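Local atomic coordinates of putative cytochrome P450 120 (Synechocystis sp., PDB entry 2VE3), a protein that binds heme and retinoic acid and probably acts as a cytochrome P450 monooxygenase, using molecular oxygen to oxidise an organic substrate. Residues A[97-100]-A[101-104]; A[388-391]-A[392-396]; A[405-408]-A[409-413]; A[129-132]-A[133-137]. One frame throughout, in Å; residues are numbered along the deposited sequence.

Contacts 1 and 2 gather at the heme, while contacts 3 and 4 form a second pair, on the opposite side of the chain's centre from contact 1. Contacts 1 and 2 both touch the heme, and they meet each other where H101 CD2 lies 3.3 Å from R389 NH1; the two residues serve the same propionate. Contact 2 also carries C391, the iron ligand, whose side chain is about 6 Å from the bound retinoic acid. From there helix 394-411 runs to contact 3, whose centre is about 27 Å from that of contact 2. Contact 4, on helix 121-137, packs against contact 3 with centres about 11 Å apart, joined by a probable, short hydrogen bond of 2.5 Å from Q411 NE2 to Q129 OE1.

Contact 1 of 4, residues A[97-100]-A[101-104]; sequences MGEI and HRSR. With HEM (protoporphyrin IX containing Fe), chain C.
R102 folds back over the preceding turn of its helix to reach E99. Its CB lies 3.6 Å from G98 O, and CG and CD stay near the same oxygen. A bend at chi3 (27°) then swings the guanidinium over the backbone, where one face rests on E99 CA, with CZ 3.5 Å from that carbon. At the tip, NH2 meets E99 CG at 3.4 Å but reaches E99 OE1 only at 3.9 Å, so the salt bridge is long. A water adds a second link, to the backbone: it accepts from R102 NH2 at 2.8 Å and donates to E99 O at 3.0 Å.

H101, the next residue back, turns instead to the heme. Its NE2 donates a nearly straight bond (2.7 Å, 169°) to HEM O1D, which lies at the ring edge near the ring plane and fixes the imidazole's rotation.

R104 sets one guanidinium face over I100 CG2, and its NH1 donates in the guanidinium plane to S103 OG at 3.2 Å. A leucine here is likely to leave S103 OG without that donor and E243, the salt-bridge partner of R104 NE, without its charged mate.

Helix 98-109 thus begins beside the heme propionates: M97 and H101 touch R389 of the cysteine-ligand segment, while R104 ties the helix to E243 on the long helix 241-272.

Contact 2 of 4, residues A[388-391]-A[392-396]; sequences LREC and LGKEF. With HEM (protoporphyrin IX containing Fe), chain C.
The cysteine-ligand loop of the P450 fold, with its family signature of glycines around an invariant cysteine, runs here into helix 394-411. C391 SG binds HEM FE at 2.6 Å as the axial ligand of the iron. With SG anti to the backbone N (chi1 169°), the sulfur is carried onto the iron while CB stays 3.1 Å from HEM NA. The chain then wraps round the sulfur: G393 N comes within 3.2 Å of SG and K394 N within 3.0 Å. G393, the N-cap residue, presses its CA to 3.7 Å from HEM C3C, and a CB there would clash with the porphyrin.

On the side of the loop turned from the porphyrin, E390 and K394 close a salt bridge that spans C391 along the chain. K394 NZ donates to E390 OE2 at 2.6 Å, approaching from above the carboxylate plane, 41° out of it. The lysine chain is extended beyond CG, spanning the turn past C391 O. An alanine in its place would probably leave the E390 carboxylate without its countercharge and free to turn.

R389 grips the heme from the other end of the loop: NH1 donates to HEM O2D at 2.9 Å, with that oxygen at the edge of the guanidinium and in its plane, and NH2 binds Q96 O. The sulfur, placed before the first turn of a helix and close to two backbone amide nitrogens, would probably feel a positive potential that tempers its electron donation to the iron.

Contact 3 of 4, residues A[405-408]-A[409-413]; sequences ATRL and IQQFD
The guanidinium of R407 and the amide of Q410 meet edge on, their planes 31° apart, with Q410 CD in the guanidinium plane. R407 NH1 donates to Q410 OE1 at 2.6 Å and 159°, coming in tilted from the amide's carbonyl plane. The two side chains lie alongside one another and point the same way, so OE1 also approaches R407 CD (3.1 Å). Q410 achieves this with CG between the backbone N and the carbonyl carbon (chi1 81°), its chain extended beyond. The Q411 amide stands much more steeply to the guanidinium, and its NE2 has Q129 as a partner. At the edge of the F412 ring, near its plane, lies L408 O.

The backbone shows the helix giving out. I409 N to A405 O (3.1 Å) and Q410 N to T406 O (3.0 Å) are regular, Q411 N to R407 O is weak at 3.4 Å, and F412 N to L408 O closes the last turn at 2.8 Å. L408 CD1 packs 4.2 Å from F412 CB across it.

R407 has further partners in D125 of helix 121-137 and Q291 O. I409 and Q410 face helix 274-285, and F412 enters strand 412-416, which pairs with strand 437-442.

Contact 4 of 4, residues A[129-132]-A[133-137]; sequences QGYL and EQWGK
Y131 and W135, one helical turn apart, cross obliquely: the phenol ring and the six-membered ring of the indole have centroids 5.5 Å apart and planes at 44°. What lies over the indole is the base of the tyrosine side chain. Its CB stands over the face of that indole ring, 3.7 Å from the centroid and 18° off the normal, a CH-pi contact, and its CD2 reaches W135 CZ2 at 3.5 Å. The indole lies back along the helix because W135 CG sits beside its own backbone N, anti to the carbonyl carbon (chi1 -56°).

The backbone meets the indole as well: Y131 O lies over one face of it, 3.2 Å from W135 CG, while accepting W135 N at 2.9 Å in the carbonyl plane. L132 approaches at the indole edge instead, with CD2 3.9 Å from W135 CE3. Next along, G136 N donates to L132 O at 2.7 Å, and a CB on G136 would press tightly on that oxygen.

Both aromatics carry a polar group that bonds to helix 143-159, Y131 OH to D153 and W135 NE1 to Q146, while the W143 ring meets W135 edge-to-face. The chemistry therefore divides: within helix 121-137 the indole face receives Y131 CB and the carbonyl Y131 O, while the hydroxyl and indole nitrogen join the helix to 143-159.

Contact 1 of 4, residues A[97-100]-A[101-104]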
# COMPACT_ATOMS: atom_id res chain seq x y z
N MET A 97 -5.51 7.57 17.39
CA MET A 97 -5.60 6.51 18.38
C MET A 97 -6.99 6.43 18.96
O MET A 97 -7.75 7.40 18.95
CB MET A 97 -4.63 6.74 19.55
CG MET A 97 -3.16 6.80 19.20
SD MET A 97 -2.57 5.43 18.18
CE MET A 97 -3.15 3.98 19.07
N GLY A 98 -7.31 5.24 19.47
CA GLY A 98 -8.48 5.01 20.31
C GLY A 98 -9.80 5.49 19.75
O GLY A 98 -10.17 5.12 18.63
N GLU A 99 -10.49 6.31 20.54
CA GLU A 99 -11.85 6.76 20.22
C GLU A 99 -11.93 7.57 18.94
O GLU A 99 -12.84 7.38 18.13
CB GLU A 99 -12.43 7.56 21.41
CG GLU A 99 -13.83 8.11 21.18
CD GLU A 99 -14.63 8.32 22.47
OE1 GLU A 99 -14.13 8.00 23.58
OE2 GLU A 99 -15.77 8.81 22.36
N ILE A 100 -10.98 8.48 18.75
CA ILE A 100 -10.85 9.23 17.50
C ILE A 100 -10.58 8.28 16.32
O ILE A 100 -11.23 8.38 15.28
CB ILE A 100 -9.75 10.32 17.60
CG1 ILE A 100 -10.12 11.37 18.66
CG2 ILE A 100 -9.55 10.99 16.25
CD1 ILE A 100 -8.99 12.31 19.03
N HIS A 101 -9.64 7.36 16.50
CA HIS A 101 -9.35 6.35 15.47
C HIS A 101 -10.58 5.51 15.11
O HIS A 101 -10.91 5.37 13.94
CB HIS A 101 -8.16 5.46 15.87
CG HIS A 101 -7.85 4.37 14.88
ND1 HIS A 101 -8.16 3.05 15.10
CD2 HIS A 101 -7.27 4.42 13.66
CE1 HIS A 101 -7.78 2.33 14.06
NE2 HIS A 101 -7.25 3.14 13.17
N ARG A 102 -11.27 4.97 16.12
CA ARG A 102 -12.49 4.16 15.90
C ARG A 102 -13.51 4.94 15.07
O ARG A 102 -14.10 4.41 14.13
CB ARG A 102 -13.15 3.76 17.23
CG ARG A 102 -12.93 2.32 17.71
CD ARG A 102 -13.00 2.22 19.25
NE ARG A 102 -13.86 3.27 19.79
CZ ARG A 102 -13.70 3.87 20.97
NH1 ARG A 102 -12.71 3.53 21.78
NH2 ARG A 102 -14.55 4.83 21.33
N SER A 103 -13.67 6.20 15.44
CA SER A 103 -14.61 7.10 14.78
C SER A 103 -14.27 7.37 13.30
O SER A 103 -15.12 7.20 12.43
CB SER A 103 -14.72 8.41 15.57
OG SER A 103 -15.47 9.36 14.86
N ARG A 104 -13.04 7.79 13.02
CA ARG A 104 -12.65 8.13 11.64
C ARG A 104 -12.60 6.87 10.76
O ARG A 104 -12.83 6.93 9.56
CB ARG A 104 -11.32 8.89 11.58
CG ARG A 104 -11.18 10.12 12.49
CD ARG A 104 -12.47 10.94 12.69
NE ARG A 104 -12.18 12.24 13.29
CZ ARG A 104 -12.78 12.75 14.37
NH1 ARG A 104 -13.75 12.09 15.00
NH2 ARG A 104 -12.42 13.94 14.80
CHA HEM C . -3.71 0.48 6.31
CHB HEM C . -1.70 -2.24 2.81
CHC HEM C . -4.13 0.28 -0.57
CHD HEM C . -5.69 3.33 2.82
C1A HEM C . -2.95 -0.50 5.68
C2A HEM C . -2.11 -1.50 6.30
C3A HEM C . -1.57 -2.26 5.33
C4A HEM C . -2.04 -1.75 4.06
CMA HEM C . -0.60 -3.45 5.47
CAA HEM C . -1.92 -1.69 7.83
CBA HEM C . -0.72 -0.93 8.38
CGA HEM C . -0.76 -1.05 9.88
O1A HEM C . -0.64 -2.20 10.38
O2A HEM C . -0.90 0.00 10.58
C1B HEM C . -2.21 -1.83 1.60
C2B HEM C . -2.00 -2.46 0.31
C3B HEM C . -2.68 -1.76 -0.63
C4B HEM C . -3.33 -0.67 0.05
CMB HEM C . -1.14 -3.72 0.09
CAB HEM C . -2.77 -2.00 -2.17
CBB HEM C . -2.79 -3.22 -2.74
C1C HEM C . -4.81 1.30 0.04
C2C HEM C . -5.71 2.23 -0.60
C3C HEM C . -6.15 3.09 0.33
C4C HEM C . -5.52 2.72 1.60
CMC HEM C . -6.12 2.20 -2.10
CAC HEM C . -7.18 4.25 0.15
CBC HEM C . -6.89 5.39 -0.48
C1D HEM C . -5.23 2.90 4.05
C2D HEM C . -5.35 3.66 5.26
C3D HEM C . -4.73 2.79 6.36
C4D HEM C . -4.32 1.56 5.69
CMD HEM C . -5.96 5.08 5.42
CAD HEM C . -4.58 3.11 7.86
CBD HEM C . -5.61 2.28 8.63
CGD HEM C . -5.54 2.58 10.10
O1D HEM C . -6.49 2.17 10.82
O2D HEM C . -4.56 3.22 10.59
NA HEM C . -2.88 -0.68 4.32
NB HEM C . -3.02 -0.73 1.40
NC HEM C . -4.70 1.63 1.38
ND HEM C . -4.64 1.67 4.33
FE HEM C . -4.05 0.30 2.84
O HOH W 1 -15.33 5.97 18.95

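Contact 2 of 4, residues A[388-391]-A[392-396]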
# COMPACT_ATOMS: atom_id res chain seq x y z
N LEU A 388 -7.05 -4.31 14.21
CA LEU A 388 -7.61 -2.96 14.31
C LEU A 388 -7.21 -1.95 13.23
O LEU A 388 -7.91 -0.95 13.03
CB LEU A 388 -7.38 -2.37 15.72
CG LEU A 388 -8.18 -2.96 16.91
CD1 LEU A 388 -7.74 -2.33 18.23
CD2 LEU A 388 -9.70 -2.84 16.74
N ARG A 389 -6.10 -2.20 12.55
CA ARG A 389 -5.53 -1.25 11.60
C ARG A 389 -5.55 -1.79 10.17
O ARG A 389 -4.99 -1.16 9.26
CB ARG A 389 -4.08 -0.92 12.00
CG ARG A 389 -3.96 -0.19 13.34
CD ARG A 389 -4.25 1.27 13.12
NE ARG A 389 -4.23 2.02 14.35
CZ ARG A 389 -4.12 3.34 14.43
NH1 ARG A 389 -3.99 4.09 13.34
NH2 ARG A 389 -4.12 3.90 15.62
N GLU A 390 -6.21 -2.93 9.97
CA GLU A 390 -6.33 -3.54 8.66
C GLU A 390 -6.72 -2.50 7.60
O GLU A 390 -7.65 -1.71 7.81
CB GLU A 390 -7.36 -4.66 8.68
CG GLU A 390 -7.33 -5.53 7.44
CD GLU A 390 -8.21 -6.78 7.54
OE1 GLU A 390 -8.51 -7.25 8.65
OE2 GLU A 390 -8.60 -7.29 6.47
N CYS A 391 -6.00 -2.50 6.48
CA CYS A 391 -6.25 -1.56 5.39
C CYS A 391 -7.73 -1.28 5.21
O CYS A 391 -8.57 -2.20 5.13
CB CYS A 391 -5.65 -2.07 4.08
SG CYS A 391 -6.15 -1.15 2.61
N LEU A 392 -8.03 0.02 5.15
CA LEU A 392 -9.37 0.52 5.02
C LEU A 392 -9.76 0.63 3.55
O LEU A 392 -10.94 0.65 3.19
CB LEU A 392 -9.37 1.90 5.68
CG LEU A 392 -10.57 2.74 6.04
CD1 LEU A 392 -10.18 3.57 7.24
CD2 LEU A 392 -10.93 3.62 4.90
N GLY A 393 -8.75 0.69 2.68
CA GLY A 393 -8.97 0.92 1.26
C GLY A 393 -8.78 -0.30 0.40
O GLY A 393 -8.74 -0.19 -0.82
N LYS A 394 -8.73 -1.47 1.02
CA LYS A 394 -8.41 -2.72 0.30
C LYS A 394 -9.26 -3.02 -0.94
O LYS A 394 -8.76 -3.54 -1.93
CB LYS A 394 -8.34 -3.91 1.25
CG LYS A 394 -9.65 -4.41 1.77
CD LYS A 394 -9.39 -5.50 2.82
CE LYS A 394 -10.70 -6.05 3.42
NZ LYS A 394 -10.40 -6.80 4.67
N GLU A 395 -10.54 -2.66 -0.90
CA GLU A 395 -11.45 -2.93 -2.03
C GLU A 395 -11.34 -1.88 -3.15
O GLU A 395 -11.58 -2.20 -4.31
CB GLU A 395 -12.90 -3.12 -1.57
CG GLU A 395 -13.10 -4.24 -0.53
CD GLU A 395 -12.76 -5.63 -1.06
OE1 GLU A 395 -13.12 -5.95 -2.21
OE2 GLU A 395 -12.15 -6.42 -0.31
N PHE A 396 -11.00 -0.64 -2.81
CA PHE A 396 -10.54 0.31 -3.81
C PHE A 396 -9.31 -0.22 -4.56
O PHE A 396 -9.25 -0.13 -5.78
CB PHE A 396 -10.20 1.67 -3.20
CG PHE A 396 -9.82 2.70 -4.22
CD1 PHE A 396 -10.80 3.47 -4.85
CD2 PHE A 396 -8.50 2.84 -4.62
CE1 PHE A 396 -10.45 4.41 -5.82
CE2 PHE A 396 -8.13 3.78 -5.59
CZ PHE A 396 -9.11 4.57 -6.20
CHA HEM C . -3.71 0.48 6.31
CHB HEM C . -1.70 -2.24 2.81
CHC HEM C . -4.13 0.28 -0.57
CHD HEM C . -5.69 3.33 2.82
C1A HEM C . -2.95 -0.50 5.68
C2A HEM C . -2.11 -1.50 6.30
C3A HEM C . -1.57 -2.26 5.33
C4A HEM C . -2.04 -1.75 4.06
CMA HEM C . -0.60 -3.45 5.47
CAA HEM C . -1.92 -1.69 7.83
CBA HEM C . -0.72 -0.93 8.38
CGA HEM C . -0.76 -1.05 9.88
O1A HEM C . -0.64 -2.20 10.38
O2A HEM C . -0.90 0.00 10.58
C1B HEM C . -2.21 -1.83 1.60
C2B HEM C . -2.00 -2.46 0.31
C3B HEM C . -2.68 -1.76 -0.63
C4B HEM C . -3.33 -0.67 0.05
CMB HEM C . -1.14 -3.72 0.09
CAB HEM C . -2.77 -2.00 -2.17
CBB HEM C . -2.79 -3.22 -2.74
C1C HEM C . -4.81 1.30 0.04
C2C HEM C . -5.71 2.23 -0.60
C3C HEM C . -6.15 3.09 0.33
C4C HEM C . -5.52 2.72 1.60
CMC HEM C . -6.12 2.20 -2.10
CAC HEM C . -7.18 4.25 0.15
CBC HEM C . -6.89 5.39 -0.48
C1D HEM C . -5.23 2.90 4.05
C2D HEM C . -5.35 3.66 5.26
C3D HEM C . -4.73 2.79 6.36
C4D HEM C . -4.32 1.56 5.69
CMD HEM C . -5.96 5.08 5.42
CAD HEM C . -4.58 3.11 7.86
CBD HEM C . -5.61 2.28 8.63
CGD HEM C . -5.54 2.58 10.10
O1D HEM C . -6.49 2.17 10.82
O2D HEM C . -4.56 3.22 10.59
NA HEM C . -2.88 -0.68 4.32
NB HEM C . -3.02 -0.73 1.40
NC HEM C . -4.70 1.63 1.38
ND HEM C . -4.64 1.67 4.33
FE HEM C . -4.05 0.30 2.84

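Contact 3 of 4, residues A[405-408]-A[409-413]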
# COMPACT_ATOMS: atom_id res chain seq x y z
N ALA A 405 -5.83 -4.97 -14.78
CA ALA A 405 -5.44 -6.29 -15.21
C ALA A 405 -6.29 -6.70 -16.41
O ALA A 405 -5.76 -7.22 -17.40
CB ALA A 405 -5.61 -7.28 -14.07
N THR A 406 -7.59 -6.41 -16.31
CA THR A 406 -8.56 -6.79 -17.32
C THR A 406 -8.35 -6.05 -18.63
O THR A 406 -8.21 -6.66 -19.68
CB THR A 406 -10.02 -6.62 -16.79
OG1 THR A 406 -10.27 -7.57 -15.75
CG2 THR A 406 -11.05 -6.82 -17.91
N ARG A 407 -8.31 -4.73 -18.57
CA ARG A 407 -8.10 -3.92 -19.78
C ARG A 407 -6.75 -4.13 -20.45
O ARG A 407 -6.65 -4.04 -21.68
CB ARG A 407 -8.32 -2.44 -19.50
CG ARG A 407 -9.75 -2.08 -19.20
CD ARG A 407 -10.67 -2.47 -20.33
NE ARG A 407 -11.91 -1.72 -20.26
CZ ARG A 407 -13.02 -1.98 -20.94
NH1 ARG A 407 -13.07 -3.02 -21.77
NH2 ARG A 407 -14.09 -1.20 -20.78
N LEU A 408 -5.72 -4.38 -19.66
CA LEU A 408 -4.38 -4.60 -20.20
C LEU A 408 -4.29 -5.93 -20.93
O LEU A 408 -3.77 -6.00 -22.04
CB LEU A 408 -3.32 -4.51 -19.10
CG LEU A 408 -1.88 -4.85 -19.52
CD1 LEU A 408 -1.33 -3.90 -20.57
CD2 LEU A 408 -0.94 -4.94 -18.31
N ILE A 409 -4.80 -6.99 -20.31
CA ILE A 409 -4.73 -8.32 -20.92
C ILE A 409 -5.66 -8.47 -22.13
O ILE A 409 -5.30 -9.12 -23.12
CB ILE A 409 -4.88 -9.45 -19.86
CG1 ILE A 409 -3.58 -9.55 -19.05
CG2 ILE A 409 -5.19 -10.80 -20.53
CD1 ILE A 409 -3.60 -10.53 -17.90
N GLN A 410 -6.84 -7.87 -22.08
CA GLN A 410 -7.77 -7.94 -23.23
C GLN A 410 -7.22 -7.27 -24.50
O GLN A 410 -7.49 -7.72 -25.61
CB GLN A 410 -9.18 -7.45 -22.87
CG GLN A 410 -9.38 -5.95 -22.88
CD GLN A 410 -10.85 -5.54 -22.88
OE1 GLN A 410 -11.35 -5.02 -21.88
NE2 GLN A 410 -11.53 -5.75 -24.00
N GLN A 411 -6.43 -6.22 -24.32
CA GLN A 411 -5.90 -5.45 -25.45
C GLN A 411 -4.46 -5.77 -25.84
O GLN A 411 -4.10 -5.63 -27.02
CB GLN A 411 -6.01 -3.95 -25.16
CG GLN A 411 -7.42 -3.47 -24.97
CD GLN A 411 -7.46 -2.08 -24.40
OE1 GLN A 411 -6.91 -1.14 -24.98
NE2 GLN A 411 -8.10 -1.94 -23.24
N PHE A 412 -3.62 -6.15 -24.88
CA PHE A 412 -2.19 -6.31 -25.17
C PHE A 412 -1.53 -7.57 -24.62
O PHE A 412 -1.90 -8.06 -23.54
CB PHE A 412 -1.38 -5.12 -24.64
CG PHE A 412 -1.75 -3.79 -25.23
CD1 PHE A 412 -1.15 -3.34 -26.40
CD2 PHE A 412 -2.68 -2.96 -24.59
CE1 PHE A 412 -1.49 -2.08 -26.94
CE2 PHE A 412 -3.02 -1.71 -25.11
CZ PHE A 412 -2.42 -1.27 -26.29
N ASP A 413 -0.56 -8.07 -25.37
CA ASP A 413 0.54 -8.83 -24.80
C ASP A 413 1.67 -7.85 -24.57
O ASP A 413 1.68 -6.75 -25.15
CB ASP A 413 1.01 -9.93 -25.74
CG ASP A 413 0.12 -11.15 -25.71
OD1 ASP A 413 -0.50 -11.41 -24.65
OD2 ASP A 413 0.04 -11.84 -26.74

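Contact 4 of 4, residues A[129-132]-A[133-137]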
# COMPACT_ATOMS: atom_id res chain seq x y z
N GLN A 129 -7.97 3.21 -19.78
CA GLN A 129 -7.92 3.07 -21.24
C GLN A 129 -7.17 4.19 -21.95
O GLN A 129 -6.47 3.95 -22.93
CB GLN A 129 -9.33 3.00 -21.82
CG GLN A 129 -10.17 1.84 -21.35
CD GLN A 129 -9.75 0.53 -21.99
OE1 GLN A 129 -8.66 0.03 -21.74
NE2 GLN A 129 -10.64 -0.04 -22.79
N GLY A 130 -7.33 5.42 -21.45
CA GLY A 130 -6.59 6.55 -21.99
C GLY A 130 -5.09 6.31 -21.99
O GLY A 130 -4.42 6.56 -22.98
N TYR A 131 -4.57 5.81 -20.87
CA TYR A 131 -3.13 5.54 -20.75
C TYR A 131 -2.67 4.37 -21.60
O TYR A 131 -1.60 4.45 -22.20
CB TYR A 131 -2.73 5.30 -19.29
CG TYR A 131 -2.48 6.57 -18.52
CD1 TYR A 131 -3.51 7.18 -17.80
CD2 TYR A 131 -1.23 7.18 -18.52
CE1 TYR A 131 -3.30 8.35 -17.11
CE2 TYR A 131 -1.01 8.35 -17.82
CZ TYR A 131 -2.06 8.92 -17.12
OH TYR A 131 -1.87 10.08 -16.41
N LEU A 132 -3.47 3.30 -21.66
CA LEU A 132 -3.14 2.12 -22.47
C LEU A 132 -2.98 2.48 -23.94
O LEU A 132 -2.05 2.01 -24.60
CB LEU A 132 -4.20 1.03 -22.28
CG LEU A 132 -4.21 0.32 -20.93
CD1 LEU A 132 -5.46 -0.50 -20.73
CD2 LEU A 132 -2.97 -0.54 -20.75
N GLU A 133 -3.90 3.31 -24.43
CA GLU A 133 -3.86 3.82 -25.79
C GLU A 133 -2.55 4.55 -26.10
O GLU A 133 -1.90 4.27 -27.11
CB GLU A 133 -5.08 4.72 -26.06
CG GLU A 133 -4.95 5.59 -27.31
CD GLU A 133 -6.29 5.93 -27.94
OE1 GLU A 133 -7.06 4.99 -28.25
OE2 GLU A 133 -6.56 7.13 -28.15
N GLN A 134 -2.15 5.47 -25.22
CA GLN A 134 -0.87 6.15 -25.33
C GLN A 134 0.30 5.16 -25.35
O GLN A 134 1.15 5.23 -26.24
CB GLN A 134 -0.68 7.18 -24.20
CG GLN A 134 0.58 8.05 -24.37
CD GLN A 134 1.25 8.43 -23.03
OE1 GLN A 134 0.76 8.08 -21.95
NE2 GLN A 134 2.37 9.16 -23.11
N TRP A 135 0.33 4.23 -24.39
CA TRP A 135 1.43 3.25 -24.29
C TRP A 135 1.48 2.28 -25.47
O TRP A 135 2.57 1.89 -25.91
CB TRP A 135 1.38 2.47 -22.97
CG TRP A 135 1.40 3.32 -21.74
CD1 TRP A 135 2.05 4.51 -21.56
CD2 TRP A 135 0.74 3.03 -20.50
NE1 TRP A 135 1.83 4.99 -20.29
CE2 TRP A 135 1.02 4.10 -19.62
CE3 TRP A 135 -0.07 1.98 -20.05
CZ2 TRP A 135 0.53 4.14 -18.31
CZ3 TRP A 135 -0.56 2.02 -18.75
CH2 TRP A 135 -0.26 3.10 -17.90
N GLY A 136 0.32 1.90 -25.97
CA GLY A 136 0.21 1.06 -27.16
C GLY A 136 0.73 1.68 -28.45
O GLY A 136 1.12 0.95 -29.36
N LYS A 137 0.71 3.01 -28.52
CA LYS A 137 1.27 3.78 -29.65
C LYS A 137 2.78 3.83 -29.62
O LYS A 137 3.42 3.83 -30.68
CB LYS A 137 0.75 5.21 -29.66
CG LYS A 137 -0.68 5.39 -30.13
CD LYS A 137 -1.01 6.86 -30.25
CE LYS A 137 -2.47 7.13 -29.87
NZ LYS A 137 -2.80 8.58 -29.95